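Local coordinates for exoglucanase A (Cellulomonas fimi, PDB 7CBD), which hydrolyses beta-1,4-glucosidic bonds of cellulose with inversion of anomeric configuration through this family 6 catalytic domain, releasing cellobiose from non-reducing chain ends, at residues Leu91-Leu96 against Ile142-Glu147; Asn189-Gly194 against Ala224-Phe229. All blocks are in the same frame, centred on the assembly; numbering follows the deposited sequence.

Contacts 1 and 2 lie in one sheet, their centres about 10 Å apart on the same side of the chain's centre. In order across that sheet, strands 87-93, 141-146, 187-192 and 228-231 run parallel; contact 1 joins the first two, contact 2 the last two, and strands 141-146 and 187-192 pair directly between them, I146 N lying 2.8 Å from Y190 O. Along the chain contact 1 closes before contact 2 opens, and helical segments fill much of each connection, the beta/alpha succession of the distorted barrel known for glycoside hydrolase family 6. Contact 1 reaches the neighbourhood of D149, the predicted proton donor, at the C-terminal ends of its strands.

Contact 1. Residues Leu91-Leu96 against Ile142-Glu147; sequences LVIYDL and IAATIE
Beyond the end of the parallel pairing between 91-93 and 142-146, E147 carries its side chain onward alongside Y94-L96. Its CB lies 3.7 Å from L96 CD1, and CG passes I93 O and the same methyl. The chain then bends (chi2 -73°), which brings CD within 3.4 Å of L96 CG and the carboxylate up to the backbone N-H groups of D95 and L96. There OE2 takes the N-H of D95 at 2.9 Å in a nearly straight bond (173°) through its syn lone pair, while OE1 receives a weak bond from L96 N at 3.3 Å. Y120 OH, on helix 114-132, also bonds to OE2.

The strands themselves are joined by L91 N to A143 O, T145 N to L91 O, I93 N to T145 O and finally E147 N to I93 O, at 2.7 Å. On one face of the sheet the side chains of I93 and I146 lie side by side, I93 CG1 touching I146 CD1 at 4.0 Å, and both pack on L181 of helix 161-182. V92 and T145 share the other face, where V92 CG1 approaches T145 CG2 at 4.2 Å.

Y94 lies obliquely to the carboxylate, the two planes 41° apart. Its OH bonds to D100, and its side chain is about 5 Å from that of D149, the predicted proton donor. One buried carboxylate thus ties the loop after strand 87-93 to the end of strand 141-146, and its backbone N-H partners and the Y120 hydroxyl would partly offset a negative charge there.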
ATOM      1  N   LEU A  91       5.771  -2.999  -9.100  1.00  5.23           N
ATOM      2  CA  LEU A  91       5.235  -4.346  -9.219  1.00  5.56           C
ATOM      3  C   LEU A  91       5.013  -4.876  -7.810  1.00  5.67           C
ATOM      4  O   LEU A  91       5.902  -4.754  -6.962  1.00  6.41           O
ATOM      5  CB  LEU A  91       6.307  -5.202  -9.887  1.00  6.59           C
ATOM      6  CG  LEU A  91       6.016  -6.377 -10.832  1.00 13.72           C
ATOM      7  CD1 LEU A  91       7.053  -7.493 -10.669  1.00 11.87           C
ATOM      8  CD2 LEU A  91       4.625  -6.909 -10.777  1.00 11.94           C
ATOM      9  N   VAL A  92       3.848  -5.463  -7.544  1.00  5.12           N
ATOM     10  CA  VAL A  92       3.562  -6.015  -6.219  1.00  5.05           C
ATOM     11  C   VAL A  92       3.628  -7.535  -6.267  1.00  4.90           C
ATOM     12  O   VAL A  92       2.899  -8.179  -7.036  1.00  5.27           O
ATOM     13  CB  VAL A  92       2.217  -5.549  -5.651  1.00  5.70           C
ATOM     14  CG1 VAL A  92       2.154  -5.890  -4.160  1.00  7.00           C
ATOM     15  CG2 VAL A  92       2.042  -4.058  -5.866  1.00  7.09           C
ATOM     16  N   ILE A  93       4.496  -8.088  -5.424  1.00  5.27           N
ATOM     17  CA  ILE A  93       4.649  -9.521  -5.223  1.00  4.90           C
ATOM     18  C   ILE A  93       3.746  -9.876  -4.041  1.00  5.80           C
ATOM     19  O   ILE A  93       3.953  -9.384  -2.927  1.00  5.79           O
ATOM     20  CB  ILE A  93       6.121  -9.841  -4.910  1.00  6.11           C
ATOM     21  CG1 ILE A  93       7.044  -9.269  -5.994  1.00  6.15           C
ATOM     22  CG2 ILE A  93       6.337 -11.333  -4.718  1.00  7.24           C
ATOM     23  CD1 ILE A  93       6.774  -9.798  -7.386  1.00  7.74           C
ATOM     24  N   TYR A  94       2.709 -10.683  -4.282  1.00  5.21           N
ATOM     25  CA  TYR A  94       1.638 -10.827  -3.296  1.00  5.68           C
ATOM     26  C   TYR A  94       0.918 -12.155  -3.471  1.00  5.09           C
ATOM     27  O   TYR A  94      -0.252 -12.186  -3.873  1.00  6.14           O
ATOM     28  CB  TYR A  94       0.642  -9.665  -3.423  1.00  6.19           C
ATOM     29  CG  TYR A  94      -0.411  -9.542  -2.328  1.00  6.91           C
ATOM     30  CD1 TYR A  94      -0.079  -9.665  -0.985  1.00  7.40           C
ATOM     31  CD2 TYR A  94      -1.732  -9.249  -2.649  1.00  8.34           C
ATOM     32  CE1 TYR A  94      -1.043  -9.531   0.015  1.00  8.65           C
ATOM     33  CE2 TYR A  94      -2.692  -9.108  -1.670  1.00  9.47           C
ATOM     34  CZ  TYR A  94      -2.345  -9.246  -0.341  1.00 10.09           C
ATOM     35  OH  TYR A  94      -3.321  -9.096   0.622  1.00 12.00           O
ATOM     36  N   ASP A  95       1.597 -13.266  -3.153  1.00  5.16           N
ATOM     37  CA  ASP A  95       0.925 -14.556  -3.254  1.00  5.15           C
ATOM     38  C   ASP A  95       1.491 -15.602  -2.299  1.00  5.38           C
ATOM     39  O   ASP A  95       1.443 -16.797  -2.610  1.00  6.29           O
ATOM     40  CB  ASP A  95       0.945 -15.082  -4.698  1.00  6.10           C
ATOM     41  CG  ASP A  95      -0.205 -16.028  -4.997  1.00  6.37           C
ATOM     42  OD1 ASP A  95      -1.212 -16.048  -4.248  1.00  6.88           O
ATOM     43  OD2 ASP A  95      -0.095 -16.743  -6.014  1.00  7.86           O
ATOM     44  N   LEU A  96       1.969 -15.194  -1.120  1.00  5.01           N
ATOM     45  CA  LEU A  96       2.598 -16.155  -0.218  1.00  5.53           C
ATOM     46  C   LEU A  96       1.631 -17.274   0.159  1.00  5.86           C
ATOM     47  O   LEU A  96       0.416 -17.056   0.268  1.00  6.72           O
ATOM     48  CB  LEU A  96       3.047 -15.489   1.079  1.00  5.33           C
ATOM     49  CG  LEU A  96       4.403 -14.805   1.022  1.00  5.29           C
ATOM     50  CD1 LEU A  96       4.572 -13.907   2.221  1.00  5.78           C
ATOM     51  CD2 LEU A  96       5.544 -15.794   0.935  1.00  5.47           C
ATOM     52  N   ILE A 142      12.619  -1.966 -11.974  1.00  5.84           N
ATOM     53  CA  ILE A 142      11.423  -2.533 -11.363  1.00  5.99           C
ATOM     54  C   ILE A 142      11.549  -2.361  -9.856  1.00  5.85           C
ATOM     55  O   ILE A 142      12.520  -2.833  -9.252  1.00  6.78           O
ATOM     56  CB  ILE A 142      11.223  -4.010 -11.749  1.00  6.67           C
ATOM     57  CG1 ILE A 142      11.126  -4.157 -13.283  1.00  7.51           C
ATOM     58  CG2 ILE A 142       9.994  -4.566 -11.040  1.00  7.59           C
ATOM     59  CD1 ILE A 142      12.414  -4.583 -13.955  1.00  9.37           C
ATOM     60  N   ALA A 143      10.594  -1.659  -9.256  1.00  5.05           N
ATOM     61  CA  ALA A 143      10.501  -1.572  -7.805  1.00  5.61           C
ATOM     62  C   ALA A 143       9.476  -2.609  -7.379  1.00  5.92           C
ATOM     63  O   ALA A 143       8.283  -2.454  -7.646  1.00  6.01           O
ATOM     64  CB  ALA A 143      10.087  -0.176  -7.354  1.00  5.28           C
ATOM     65  N   ALA A 144       9.949  -3.681  -6.765  1.00  5.71           N
ATOM     66  CA  ALA A 144       9.098  -4.789  -6.356  1.00  5.31           C
ATOM     67  C   ALA A 144       8.713  -4.578  -4.897  1.00  4.93           C
ATOM     68  O   ALA A 144       9.577  -4.620  -4.009  1.00  5.64           O
ATOM     69  CB  ALA A 144       9.852  -6.103  -6.538  1.00  5.69           C
ATOM     70  N   THR A 145       7.427  -4.313  -4.654  1.00  4.97           N
ATOM     71  CA  THR A 145       6.915  -4.304  -3.289  1.00  5.08           C
ATOM     72  C   THR A 145       6.715  -5.754  -2.858  1.00  4.39           C
ATOM     73  O   THR A 145       5.943  -6.488  -3.483  1.00  5.34           O
ATOM     74  CB  THR A 145       5.600  -3.525  -3.219  1.00  5.18           C
ATOM     75  OG1 THR A 145       5.860  -2.124  -3.350  1.00  6.08           O
ATOM     76  CG2 THR A 145       4.902  -3.767  -1.878  1.00  6.38           C
ATOM     77  N   ILE A 146       7.420  -6.173  -1.808  1.00  4.93           N
ATOM     78  CA  ILE A 146       7.525  -7.586  -1.445  1.00  5.40           C
ATOM     79  C   ILE A 146       6.502  -7.908  -0.356  1.00  5.26           C
ATOM     80  O   ILE A 146       6.700  -7.590   0.823  1.00  5.44           O
ATOM     81  CB  ILE A 146       8.940  -7.966  -0.998  1.00  5.94           C
ATOM     82  CG1 ILE A 146      10.000  -7.542  -2.019  1.00  6.93           C
ATOM     83  CG2 ILE A 146       9.016  -9.470  -0.739  1.00  6.97           C
ATOM     84  CD1 ILE A 146       9.839  -8.161  -3.381  1.00  7.71           C
ATOM     85  N   GLU A 147       5.420  -8.567  -0.760  1.00  5.11           N
ATOM     86  CA  GLU A 147       4.458  -9.277   0.081  1.00  4.88           C
ATOM     87  C   GLU A 147       3.844  -8.423   1.184  1.00  4.71           C
ATOM     88  O   GLU A 147       4.142  -8.600   2.374  1.00  5.41           O
ATOM     89  CB  GLU A 147       5.049 -10.591   0.598  1.00  5.53           C
ATOM     90  CG  GLU A 147       5.374 -11.583  -0.514  1.00  5.42           C
ATOM     91  CD  GLU A 147       4.151 -12.231  -1.159  1.00  5.42           C
ATOM     92  OE1 GLU A 147       3.023 -12.103  -0.629  1.00  5.79           O
ATOM     93  OE2 GLU A 147       4.316 -12.888  -2.211  1.00  5.66           O
TER

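Contact 2. Residues Asn189-Gly194 against Ala224-Phe229; sequences NYIDIG and ASIDGF
This is a parallel strand pairing inside the central sheet of the catalytic domain, extended by side-chain bonds where 224-229 comes out of a 3-10 turn and enters strand 228-231. Y190 pairs with G228 and I191 with F229; the bonds of the first bridge are G228 N to N189 O and I191 N to G228 O, the latter at 2.9 Å.

Where the pairing starts, N189 is gripped through backbone and side chain. Its O accepts both D227 N and G228 N, the first in the carbonyl plane and the second tilted from it. Its own N-H goes to D227 OD2 at 2.8 Å, using the anti lone pair, while ND2 reaches S225 O at 3.0 Å almost straight (168°) and within the amide plane. H5 holds the other carboxylate oxygen of D227. With an alanine in place of D227, the N-H of N189 would probably lose its acceptor and H5 a hydrogen-bond partner.

The Y190 ring lies against the backbone of G228, whose N sits over one face, and Y190 CE1 is 3.9 Å from G228 CA; G228, having no side chain, lets the ring lie this close. On the other face of the sheet, I191 CB meets F229 CD1 at 3.8 Å, and I191 CG1 rests on I226 CG2. I193 crosses F229 at about a right angle, its CG2 anti to the carbonyl carbon (chi1 61°), which brings this methyl to 3.4 Å from F229 CD1. F286 adds an edge-to-face ring contact to F229. Polar groups therefore fix where the strand enters the sheet, while I191, I193, I226 and F229 form an apolar cluster.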
ATOM      1  N   ASN A 189      14.118  -4.194  -4.345  1.00  4.93           N
ATOM      2  CA  ASN A 189      13.178  -4.878  -3.465  1.00  4.74           C
ATOM      3  C   ASN A 189      12.824  -3.983  -2.289  1.00  4.88           C
ATOM      4  O   ASN A 189      13.703  -3.615  -1.496  1.00  5.81           O
ATOM      5  CB  ASN A 189      13.790  -6.174  -2.944  1.00  5.25           C
ATOM      6  CG  ASN A 189      13.959  -7.202  -4.026  1.00  5.57           C
ATOM      7  OD1 ASN A 189      13.182  -7.255  -4.974  1.00  7.54           O
ATOM      8  ND2 ASN A 189      14.987  -8.025  -3.899  1.00  7.07           N
ATOM      9  N   TYR A 190      11.536  -3.664  -2.162  1.00  5.19           N
ATOM     10  CA  TYR A 190      11.016  -2.874  -1.053  1.00  5.15           C
ATOM     11  C   TYR A 190      10.132  -3.780  -0.206  1.00  5.42           C
ATOM     12  O   TYR A 190       9.044  -4.178  -0.637  1.00  5.88           O
ATOM     13  CB  TYR A 190      10.246  -1.661  -1.568  1.00  5.89           C
ATOM     14  CG  TYR A 190      11.161  -0.573  -2.095  1.00  5.44           C
ATOM     15  CD1 TYR A 190      11.595   0.453  -1.265  1.00  5.25           C
ATOM     16  CD2 TYR A 190      11.603  -0.579  -3.421  1.00  5.71           C
ATOM     17  CE1 TYR A 190      12.447   1.455  -1.736  1.00  5.73           C
ATOM     18  CE2 TYR A 190      12.459   0.414  -3.902  1.00  5.81           C
ATOM     19  CZ  TYR A 190      12.868   1.428  -3.051  1.00  6.15           C
ATOM     20  OH  TYR A 190      13.705   2.418  -3.520  1.00  7.08           O
ATOM     21  N   ILE A 191      10.615  -4.118   0.986  1.00  5.24           N
ATOM     22  CA  ILE A 191       9.883  -4.994   1.894  1.00  5.54           C
ATOM     23  C   ILE A 191       8.739  -4.212   2.534  1.00  4.67           C
ATOM     24  O   ILE A 191       8.920  -3.083   2.999  1.00  5.65           O
ATOM     25  CB  ILE A 191      10.841  -5.576   2.948  1.00  6.40           C
ATOM     26  CG1 ILE A 191      11.689  -6.705   2.338  1.00  7.30           C
ATOM     27  CG2 ILE A 191      10.084  -6.040   4.195  1.00  7.09           C
ATOM     28  CD1 ILE A 191      10.971  -8.044   2.254  1.00  8.52           C
ATOM     29  N   ASP A 192       7.554  -4.813   2.573  1.00  4.86           N
ATOM     30  CA  ASP A 192       6.417  -4.157   3.198  1.00  4.89           C
ATOM     31  C   ASP A 192       6.605  -4.087   4.712  1.00  5.57           C
ATOM     32  O   ASP A 192       7.020  -5.061   5.347  1.00  5.28           O
ATOM     33  CB  ASP A 192       5.147  -4.941   2.895  1.00  5.80           C
ATOM     34  CG  ASP A 192       3.933  -4.280   3.463  1.00  5.67           C
ATOM     35  OD1 ASP A 192       3.383  -3.421   2.755  1.00  6.72           O
ATOM     36  OD2 ASP A 192       3.557  -4.588   4.622  1.00  6.11           O
ATOM     37  N   ILE A 193       6.271  -2.932   5.295  1.00  4.96           N
ATOM     38  CA  ILE A 193       6.406  -2.752   6.740  1.00  5.46           C
ATOM     39  C   ILE A 193       5.092  -2.336   7.399  1.00  5.18           C
ATOM     40  O   ILE A 193       5.089  -1.641   8.421  1.00  6.69           O
ATOM     41  CB  ILE A 193       7.577  -1.819   7.118  1.00  6.13           C
ATOM     42  CG1 ILE A 193       7.386  -0.415   6.536  1.00  6.26           C
ATOM     43  CG2 ILE A 193       8.892  -2.438   6.699  1.00  7.31           C
ATOM     44  CD1 ILE A 193       8.208   0.633   7.249  1.00  8.38           C
ATOM     45  N   GLY A 194       3.964  -2.781   6.853  1.00  5.15           N
ATOM     46  CA  GLY A 194       2.711  -2.435   7.508  1.00  5.76           C
ATOM     47  C   GLY A 194       2.531  -0.932   7.560  1.00  4.74           C
ATOM     48  O   GLY A 194       2.869  -0.212   6.615  1.00  5.57           O
ATOM     49  N   ALA A 224      22.094  -6.755   1.426  1.00  8.81           N
ATOM     50  CA  ALA A 224      21.957  -6.199   0.082  1.00  8.90           C
ATOM     51  C   ALA A 224      20.689  -6.661  -0.632  1.00  7.41           C
ATOM     52  O   ALA A 224      20.290  -6.043  -1.628  1.00  8.29           O
ATOM     53  CB  ALA A 224      23.178  -6.561  -0.760  1.00 10.82           C
ATOM     54  N   SER A 225      20.057  -7.736  -0.160  0.80  6.63           N
ATOM     55  CA  SER A 225      18.854  -8.246  -0.817  0.80  6.42           C
ATOM     56  C   SER A 225      17.683  -7.287  -0.733  0.80  6.97           C
ATOM     57  O   SER A 225      16.768  -7.378  -1.561  0.80  7.77           O
ATOM     58  CB  SER A 225      18.433  -9.567  -0.183  0.80  6.38           C
ATOM     59  OG  SER A 225      19.436 -10.547  -0.351  0.80  6.08           O
ATOM     60  N   ILE A 226      17.673  -6.403   0.258  1.00  6.29           N
ATOM     61  CA  ILE A 226      16.553  -5.511   0.518  1.00  5.84           C
ATOM     62  C   ILE A 226      17.018  -4.081   0.293  1.00  5.24           C
ATOM     63  O   ILE A 226      17.869  -3.571   1.029  1.00  6.70           O
ATOM     64  CB  ILE A 226      16.015  -5.701   1.946  1.00  6.58           C
ATOM     65  CG1 ILE A 226      15.492  -7.129   2.133  1.00  7.75           C
ATOM     66  CG2 ILE A 226      14.931  -4.688   2.249  1.00  7.36           C
ATOM     67  CD1 ILE A 226      15.216  -7.501   3.578  1.00  8.76           C
ATOM     68  N   ASP A 227      16.440  -3.425  -0.711  1.00  5.10           N
ATOM     69  CA  ASP A 227      16.833  -2.056  -1.025  1.00  5.50           C
ATOM     70  C   ASP A 227      16.158  -1.030  -0.128  1.00  5.43           C
ATOM     71  O   ASP A 227      16.728   0.039   0.128  1.00  6.69           O
ATOM     72  CB  ASP A 227      16.518  -1.774  -2.487  1.00  5.57           C
ATOM     73  CG  ASP A 227      17.372  -2.601  -3.409  1.00  6.61           C
ATOM     74  OD1 ASP A 227      18.567  -2.275  -3.575  1.00  6.98           O
ATOM     75  OD2 ASP A 227      16.857  -3.594  -3.948  1.00  7.56           O
ATOM     76  N   GLY A 228      14.966  -1.335   0.366  1.00  5.71           N
ATOM     77  CA  GLY A 228      14.233  -0.379   1.164  1.00  5.48           C
ATOM     78  C   GLY A 228      12.963  -1.004   1.687  1.00  4.47           C
ATOM     79  O   GLY A 228      12.763  -2.219   1.605  1.00  5.47           O
ATOM     80  N   PHE A 229      12.096  -0.147   2.216  1.00  5.39           N
ATOM     81  CA  PHE A 229      10.883  -0.573   2.904  1.00  4.82           C
ATOM     82  C   PHE A 229       9.734   0.337   2.496  1.00  5.35           C
ATOM     83  O   PHE A 229       9.937   1.517   2.214  1.00  6.90           O
ATOM     84  CB  PHE A 229      11.112  -0.531   4.419  1.00  6.04           C
ATOM     85  CG  PHE A 229      12.212  -1.447   4.861  1.00  6.18           C
ATOM     86  CD1 PHE A 229      11.933  -2.749   5.240  1.00  7.43           C
ATOM     87  CD2 PHE A 229      13.540  -1.029   4.841  1.00  7.66           C
ATOM     88  CE1 PHE A 229      12.951  -3.614   5.609  1.00  8.09           C
ATOM     89  CE2 PHE A 229      14.558  -1.887   5.202  1.00  8.26           C
ATOM     90  CZ  PHE A 229      14.262  -3.175   5.590  1.00  8.36           C
TER